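Local coordinates for putative outer membrane protein (LpxR) (Salmonella typhimurium, PDB 3FID) that removes acyl groups from lipid A as a membrane-embedded beta-barrel enzyme of the outer membrane, at residues Asn20-Gly24 / Glu254-Gly258; Gly36-Ser42 / Arg204-Ile208; Lys74-Ala78 / Glu278-Gly282. One frame throughout, in Å; residues are numbered along the deposited sequence.

Starting from the N terminus, the chain enters interaction 1 first, at helix 16-23, and closes that long loop only at strand 251-263. Interaction 2 is nested within it: strand 33-44 meets residues 204-208, a turn folded into the barrel interior. Interaction 3 opens at residues 74-78, inside both earlier loops, and closes last at 278-282, beyond 254-258, so it crosses interactions 1 and 2 alike. Together they tie a helix to the outside of the barrel wall, an inner loop to its lining and two interstrand loops to each other. The centres of interactions 2 and 3 are about 29 Å apart, on opposite sides of the chain's centre.

Interaction 1 of 3, residues Asn20-Gly24 / Glu254-Gly258; sequences NALYG and EYRVG. With CXE (pentaethylene glycol monodecyl ether), chain L; CXE (pentaethylene glycol monodecyl ether), chain J.
Leu22 and Val257 reach toward each other tip to tip, with Leu22 CD2 3.8 Å from Val257 CB. Beside them the tyrosines approach at a slant: Tyr23 CE1 rests 3.7 Å from Tyr255 CB, so the contact is made with the root of Tyr255, whose ring leads away from the helix. With its CG anti to the carbonyl carbon (chi1 -63°), the Tyr23 ring points its hydroxyl at the strand backbone, OH 3.4 Å from Tyr255 O, and Leu22 CG packs over the centre of one ring face. No hydrogen bond joins the two segments; the Tyr23 hydroxyl is instead bonded to Leu272 O on the adjacent strand.

One detergent molecule passes between the tyrosines. Its C13 lies over a face of the Tyr255 ring, its C12 is 3.7 Å from Tyr23 CD1, and its alkyl chain passes Val257 CG2. C1 of a second detergent molecule lies 3.8 Å from Val257 CG1, consistent with a lipid-facing surface. On the other side of the strand, Arg256 NE forms a 2.6 Å salt bridge with Glu254 OE2, in the guanidinium plane. Helix 16-23 thus lies against the outer wall of the barrel, reaching across strands 251-263, 266-275 and 285-295.

Interaction 2 of 3, residues Gly36-Ser42 / Arg204-Ile208; sequences GLFLGYS and RRGLI. With ZN (zinc ion), chain D.
Phe38 and Arg205 form the close-packed centre where the type I' turn Arg204-Leu207 folds into the beta barrel and meets the inner side of strand 33-44. Arg205 CB sits over the middle of the Phe38 ring, 3.7 Å from the centroid and 6° off the normal, a CH-pi contact. From there the arginine chain, bent at chi3 (70°), passes at a slant across the phenylalanine until NE lies 3.6 Å from Phe38 CB, with ring and guanidinium planes 28° apart. A salt bridge from Arg205 NH2 to Asp58 fixes the far end, while His54, a zinc ligand, meets the Phe38 ring. Arg205 O is buried against the same ring, 3.2 Å from Phe38 CD1, with no polar partner in the model.

Leu207 completes the packing by crossing Phe38 at about a right angle: its CD1 lies at the ring edge, 3.8 Å from Phe38 CZ, and its CD2 presses on the backbone of Gly40. Toward Ser42 the fit is looser. Arg204 NH1 stays 3.8 Å from Ser42 OG without bonding to it; the hydroxyl pairs with Ser52, and Arg204 forms a salt bridge with Asp196. Leu37, Leu39 and Tyr41 point the other way, onto the barrel surface, where Ser1 and His43 complete a zinc site whose ion lies 2.3 Å from Tyr41 OH.

Interaction 3 of 3, residues Lys74-Ala78 / Glu278-Gly282; sequences KGDRA and EFRTG. With GOL (glycerol), chain H.
Gly75 and Thr281 bring their CA atoms within 5.6 Å, where an irregular stretch of chain runs beside the type I turn Phe279-Gly282, closed by Gly282 N to Phe279 O. The Thr281 hydroxyl donates a short bond of 2.5 Å to Gly75 O, tilted 33° from the carbonyl plane. The same carbonyl oxygen lies at the edge of the Phe279 ring, 3.4 Å from CE2, and Asp76 OD1 approaches that edge at CZ, while Asp76 OD2 accepts a bond from Ser63 N. Phe279 CG stands between its own backbone N and carbonyl carbon (chi1 51°), which puts the ring alongside residues 75-77; the Arg77 guanidinium is turned 72° to it.

Arg77 and Glu278 form a salt bridge: NH1 reaches OE1 at 3.1 Å in a nearly straight bond, on the anti side but well out of the carboxylate plane. Asp32 also pairs with Arg77 NH1, and Tyr285 OH is bonded to Glu278 OE1. A glycerol, probably from the crystallisation liquor, links them again, its O1 2.7 Å from Arg77 NH2 and 2.8 Å from Glu278 OE1. The salt bridge and the Thr281-Gly75 bond tie together two interstrand loops of this outer-membrane beta barrel, one before strand 80-94 and one before strand 285-295.

Interaction 1 of 3, residues Asn20-Gly24 / Glu254-Gly258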
# COMPACT_ATOMS: atom_id res chain seq x y z
N ASN A 20 -13.26 9.68 -6.76
CA ASN A 20 -14.73 9.50 -6.62
C ASN A 20 -15.38 9.05 -7.91
O ASN A 20 -16.27 8.20 -7.88
CB ASN A 20 -15.43 10.78 -6.17
CG ASN A 20 -15.04 11.21 -4.79
OD1 ASN A 20 -14.41 10.47 -4.05
ND2 ASN A 20 -15.42 12.42 -4.42
N ALA A 21 -14.95 9.61 -9.04
CA ALA A 21 -15.51 9.18 -10.33
C ALA A 21 -15.13 7.73 -10.61
O ALA A 21 -15.93 6.93 -11.14
CB ALA A 21 -15.02 10.08 -11.44
N LEU A 22 -13.91 7.36 -10.22
CA LEU A 22 -13.41 6.03 -10.50
C LEU A 22 -14.07 4.93 -9.63
O LEU A 22 -14.45 3.88 -10.14
CB LEU A 22 -11.88 6.01 -10.41
CG LEU A 22 -11.11 4.73 -10.75
CD1 LEU A 22 -11.46 4.17 -12.14
CD2 LEU A 22 -9.59 5.00 -10.60
N TYR A 23 -14.21 5.18 -8.33
CA TYR A 23 -14.61 4.13 -7.40
C TYR A 23 -15.96 4.41 -6.70
O TYR A 23 -16.44 3.59 -5.92
CB TYR A 23 -13.50 3.90 -6.33
CG TYR A 23 -12.18 3.40 -6.88
CD1 TYR A 23 -12.11 2.24 -7.66
CD2 TYR A 23 -11.00 4.08 -6.61
CE1 TYR A 23 -10.89 1.78 -8.16
CE2 TYR A 23 -9.77 3.62 -7.10
CZ TYR A 23 -9.73 2.47 -7.88
OH TYR A 23 -8.49 2.02 -8.38
N GLY A 24 -16.55 5.56 -6.98
CA GLY A 24 -17.84 5.90 -6.37
C GLY A 24 -17.68 6.65 -5.06
O GLY A 24 -16.65 6.54 -4.36
N GLU A 254 -8.21 -5.65 -4.31
CA GLU A 254 -7.54 -4.34 -4.36
C GLU A 254 -7.37 -3.86 -5.80
O GLU A 254 -6.78 -4.58 -6.64
CB GLU A 254 -6.18 -4.39 -3.66
CG GLU A 254 -5.43 -3.01 -3.68
CD GLU A 254 -4.16 -3.02 -2.87
OE1 GLU A 254 -4.21 -3.51 -1.74
OE2 GLU A 254 -3.13 -2.50 -3.35
N TYR A 255 -7.87 -2.67 -6.09
CA TYR A 255 -7.79 -2.06 -7.41
C TYR A 255 -6.79 -0.91 -7.37
O TYR A 255 -6.77 -0.15 -6.40
CB TYR A 255 -9.15 -1.49 -7.81
CG TYR A 255 -10.18 -2.55 -8.02
CD1 TYR A 255 -10.45 -3.01 -9.31
CD2 TYR A 255 -10.90 -3.11 -6.94
CE1 TYR A 255 -11.40 -3.98 -9.54
CE2 TYR A 255 -11.87 -4.10 -7.17
CZ TYR A 255 -12.10 -4.53 -8.47
OH TYR A 255 -13.02 -5.52 -8.76
N ARG A 256 -5.98 -0.76 -8.42
CA ARG A 256 -4.99 0.31 -8.47
C ARG A 256 -4.97 0.83 -9.90
O ARG A 256 -4.84 0.04 -10.84
CB ARG A 256 -3.56 -0.17 -8.11
CG ARG A 256 -3.42 -0.86 -6.76
CD ARG A 256 -1.93 -0.95 -6.31
NE ARG A 256 -1.95 -0.80 -4.85
CZ ARG A 256 -1.50 0.22 -4.12
NH1 ARG A 256 -1.66 0.16 -2.82
NH2 ARG A 256 -0.86 1.29 -4.64
N VAL A 257 -5.12 2.14 -10.05
CA VAL A 257 -5.03 2.80 -11.33
C VAL A 257 -4.09 3.97 -11.13
O VAL A 257 -4.27 4.79 -10.19
CB VAL A 257 -6.45 3.30 -11.77
CG1 VAL A 257 -6.34 4.23 -12.98
CG2 VAL A 257 -7.42 2.10 -11.99
N GLY A 258 -3.08 4.10 -11.99
CA GLY A 258 -2.14 5.19 -11.77
C GLY A 258 -1.17 5.46 -12.89
O GLY A 258 -1.28 4.88 -13.97
C1 CXE L . -7.58 -8.30 -16.07
C2 CXE L . -6.72 -7.08 -16.35
C3 CXE L . -6.67 -6.17 -15.13
C4 CXE L . -7.37 -4.84 -15.33
C5 CXE L . -8.30 -4.56 -14.15
C6 CXE L . -8.12 -3.14 -13.61
C7 CXE L . -9.42 -2.63 -13.03
C8 CXE L . -9.28 -1.23 -12.47
C9 CXE L . -10.55 -0.45 -12.71
C10 CXE L . -11.24 -0.02 -11.42
O11 CXE L . -12.65 0.05 -11.66
C12 CXE L . -13.45 0.37 -10.51
C13 CXE L . -13.67 -0.84 -9.60
O14 CXE L . -14.63 -1.73 -10.17
C15 CXE L . -15.06 -2.74 -9.26
C1 CXE J . -4.28 7.03 -14.42
C2 CXE J . -4.13 8.24 -13.52
C3 CXE J . -5.11 9.31 -13.96
C4 CXE J . -5.14 10.46 -12.97
C5 CXE J . -6.05 11.57 -13.48
C6 CXE J . -6.15 12.67 -12.43
C7 CXE J . -6.65 13.99 -13.02
C8 CXE J . -6.29 15.13 -12.09
C9 CXE J . -7.29 16.26 -12.17
C10 CXE J . -6.86 17.41 -11.26
O11 CXE J . -7.48 18.59 -11.74
C12 CXE J . -7.09 19.76 -11.00
C13 CXE J . -8.06 20.87 -11.38

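Interaction 2 of 3, residues Gly36-Ser42 / Arg204-Ile208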
# COMPACT_ATOMS: atom_id res chain seq x y z
N GLY A 36 -0.43 7.12 5.22
CA GLY A 36 0.79 6.33 5.08
C GLY A 36 1.98 7.25 4.83
O GLY A 36 1.85 8.29 4.16
N LEU A 37 3.12 6.88 5.41
CA LEU A 37 4.43 7.50 5.08
C LEU A 37 5.41 6.37 4.82
O LEU A 37 5.44 5.38 5.57
CB LEU A 37 4.96 8.37 6.22
CG LEU A 37 6.17 9.27 5.80
CD1 LEU A 37 5.92 10.05 4.50
CD2 LEU A 37 6.57 10.26 6.90
N PHE A 38 6.22 6.52 3.78
CA PHE A 38 7.15 5.48 3.35
C PHE A 38 8.39 6.18 2.77
O PHE A 38 8.26 7.13 2.00
CB PHE A 38 6.45 4.57 2.29
CG PHE A 38 7.36 3.60 1.57
CD1 PHE A 38 8.18 4.04 0.53
CD2 PHE A 38 7.34 2.23 1.87
CE1 PHE A 38 9.01 3.15 -0.16
CE2 PHE A 38 8.17 1.30 1.17
CZ PHE A 38 9.02 1.79 0.15
N LEU A 39 9.56 5.70 3.17
CA LEU A 39 10.83 6.16 2.60
C LEU A 39 11.59 4.91 2.23
O LEU A 39 11.68 3.96 3.04
CB LEU A 39 11.59 7.02 3.63
CG LEU A 39 12.93 7.69 3.27
CD1 LEU A 39 12.85 8.61 2.05
CD2 LEU A 39 13.48 8.47 4.48
N GLY A 40 12.08 4.85 1.00
CA GLY A 40 12.72 3.62 0.54
C GLY A 40 13.91 3.89 -0.37
O GLY A 40 14.02 4.95 -0.97
N TYR A 41 14.81 2.92 -0.44
CA TYR A 41 15.96 2.99 -1.33
C TYR A 41 16.12 1.65 -2.03
O TYR A 41 16.06 0.62 -1.37
CB TYR A 41 17.24 3.29 -0.54
CG TYR A 41 18.49 3.26 -1.42
CD1 TYR A 41 19.45 2.24 -1.29
CD2 TYR A 41 18.67 4.24 -2.39
CE1 TYR A 41 20.57 2.23 -2.11
CE2 TYR A 41 19.76 4.22 -3.22
CZ TYR A 41 20.72 3.23 -3.07
OH TYR A 41 21.81 3.29 -3.89
N SER A 42 16.31 1.70 -3.36
CA SER A 42 16.52 0.53 -4.18
C SER A 42 17.88 0.63 -4.84
O SER A 42 18.20 1.64 -5.43
CB SER A 42 15.46 0.47 -5.28
OG SER A 42 14.37 -0.33 -4.85
N ARG A 204 4.79 -1.10 -4.49
CA ARG A 204 6.18 -0.64 -4.56
C ARG A 204 6.35 0.74 -3.90
O ARG A 204 7.47 1.11 -3.55
CB ARG A 204 6.71 -0.73 -5.99
CG ARG A 204 6.96 -2.22 -6.45
CD ARG A 204 8.38 -2.64 -6.07
NE ARG A 204 9.30 -2.02 -7.02
CZ ARG A 204 10.59 -1.80 -6.82
NH1 ARG A 204 11.17 -2.14 -5.66
NH2 ARG A 204 11.29 -1.21 -7.76
N ARG A 205 5.23 1.44 -3.71
CA ARG A 205 5.20 2.69 -2.91
C ARG A 205 6.31 3.67 -3.32
O ARG A 205 7.02 4.22 -2.47
CB ARG A 205 5.26 2.38 -1.40
CG ARG A 205 4.12 1.43 -0.95
CD ARG A 205 4.12 1.18 0.55
NE ARG A 205 3.72 2.35 1.34
CZ ARG A 205 3.40 2.29 2.64
NH1 ARG A 205 3.45 1.12 3.27
NH2 ARG A 205 3.02 3.38 3.32
N GLY A 206 6.44 3.90 -4.62
CA GLY A 206 7.44 4.86 -5.10
C GLY A 206 8.73 4.27 -5.64
O GLY A 206 9.39 4.90 -6.45
N LEU A 207 9.11 3.08 -5.20
CA LEU A 207 10.33 2.49 -5.73
C LEU A 207 10.15 2.14 -7.20
O LEU A 207 9.08 1.72 -7.63
CB LEU A 207 10.76 1.28 -4.91
CG LEU A 207 11.07 1.62 -3.45
CD1 LEU A 207 11.14 0.34 -2.64
CD2 LEU A 207 12.37 2.48 -3.35
N ILE A 208 11.21 2.34 -7.97
CA ILE A 208 11.18 2.14 -9.43
C ILE A 208 12.34 1.22 -9.83
O ILE A 208 13.47 1.43 -9.40
CB ILE A 208 11.27 3.51 -10.19
CG1 ILE A 208 9.96 4.31 -9.98
CG2 ILE A 208 11.57 3.31 -11.70
CD1 ILE A 208 10.02 5.79 -10.45
ZN ZN D . 22.35 2.39 -5.93

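Interaction 3 of 3, residues Lys74-Ala78 / Glu278-Gly282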
# COMPACT_ATOMS: atom_id res chain seq x y z
N LYS A 74 -17.81 -1.62 18.47
CA LYS A 74 -18.02 -2.97 17.94
C LYS A 74 -18.64 -2.84 16.56
O LYS A 74 -19.56 -2.05 16.37
CB LYS A 74 -18.96 -3.77 18.84
CG LYS A 74 -18.97 -5.27 18.54
CD LYS A 74 -17.70 -5.93 19.06
CE LYS A 74 -17.69 -7.47 18.83
NZ LYS A 74 -16.70 -8.22 19.72
N GLY A 75 -18.14 -3.59 15.58
CA GLY A 75 -18.64 -3.41 14.20
C GLY A 75 -17.80 -2.52 13.29
O GLY A 75 -18.05 -2.45 12.08
N ASP A 76 -16.80 -1.84 13.84
CA ASP A 76 -15.90 -1.01 13.01
C ASP A 76 -14.48 -1.27 13.49
O ASP A 76 -14.25 -1.74 14.62
CB ASP A 76 -16.25 0.49 13.12
CG ASP A 76 -15.69 1.35 11.96
OD1 ASP A 76 -14.93 0.87 11.08
OD2 ASP A 76 -16.02 2.56 11.94
N ARG A 77 -13.50 -1.02 12.62
CA ARG A 77 -12.12 -1.21 13.05
C ARG A 77 -11.76 -0.21 14.15
O ARG A 77 -12.24 0.93 14.17
CB ARG A 77 -11.12 -1.18 11.87
CG ARG A 77 -10.99 0.13 11.18
CD ARG A 77 -10.53 -0.07 9.71
NE ARG A 77 -9.31 -0.83 9.61
CZ ARG A 77 -8.94 -1.58 8.58
NH1 ARG A 77 -9.74 -1.76 7.52
NH2 ARG A 77 -7.79 -2.23 8.64
N ALA A 78 -10.93 -0.67 15.08
CA ALA A 78 -10.33 0.20 16.07
C ALA A 78 -9.24 1.04 15.40
O ALA A 78 -8.71 0.64 14.36
CB ALA A 78 -9.68 -0.66 17.15
N GLU A 278 -13.01 -5.08 4.17
CA GLU A 278 -12.17 -6.06 4.90
C GLU A 278 -12.83 -6.78 6.09
O GLU A 278 -12.23 -7.66 6.71
CB GLU A 278 -10.88 -5.37 5.36
CG GLU A 278 -10.05 -4.92 4.14
CD GLU A 278 -8.68 -4.43 4.56
OE1 GLU A 278 -8.60 -3.34 5.12
OE2 GLU A 278 -7.69 -5.15 4.33
N PHE A 279 -14.06 -6.38 6.41
CA PHE A 279 -14.81 -7.06 7.47
C PHE A 279 -16.30 -6.94 7.24
O PHE A 279 -16.79 -6.04 6.52
CB PHE A 279 -14.43 -6.57 8.87
CG PHE A 279 -14.46 -5.09 9.03
CD1 PHE A 279 -13.35 -4.30 8.65
CD2 PHE A 279 -15.57 -4.45 9.60
CE1 PHE A 279 -13.38 -2.93 8.81
CE2 PHE A 279 -15.60 -3.05 9.75
CZ PHE A 279 -14.51 -2.30 9.36
N ARG A 280 -17.04 -7.85 7.86
CA ARG A 280 -18.45 -8.04 7.48
C ARG A 280 -19.25 -6.74 7.55
O ARG A 280 -20.10 -6.47 6.67
CB ARG A 280 -19.10 -9.11 8.37
CG ARG A 280 -18.50 -10.46 8.23
CD ARG A 280 -19.43 -11.47 8.83
NE ARG A 280 -18.84 -12.81 8.78
CZ ARG A 280 -19.47 -13.89 9.21
NH1 ARG A 280 -18.89 -15.06 9.13
NH2 ARG A 280 -20.69 -13.76 9.74
N THR A 281 -19.04 -5.98 8.61
CA THR A 281 -19.79 -4.75 8.86
C THR A 281 -19.13 -3.48 8.28
O THR A 281 -19.58 -2.35 8.54
CB THR A 281 -20.07 -4.58 10.36
OG1 THR A 281 -18.83 -4.64 11.08
CG2 THR A 281 -20.99 -5.70 10.85
N GLY A 282 -18.06 -3.66 7.49
CA GLY A 282 -17.38 -2.54 6.84
C GLY A 282 -17.89 -2.27 5.44
O GLY A 282 -18.99 -2.68 5.06
C1 GOL H . -5.03 -3.43 6.82
O1 GOL H . -6.40 -3.72 6.81
C2 GOL H . -4.41 -3.42 5.44
O2 GOL H . -5.07 -4.24 4.49
C3 GOL H . -2.95 -3.78 5.65
O3 GOL H . -2.41 -4.59 4.63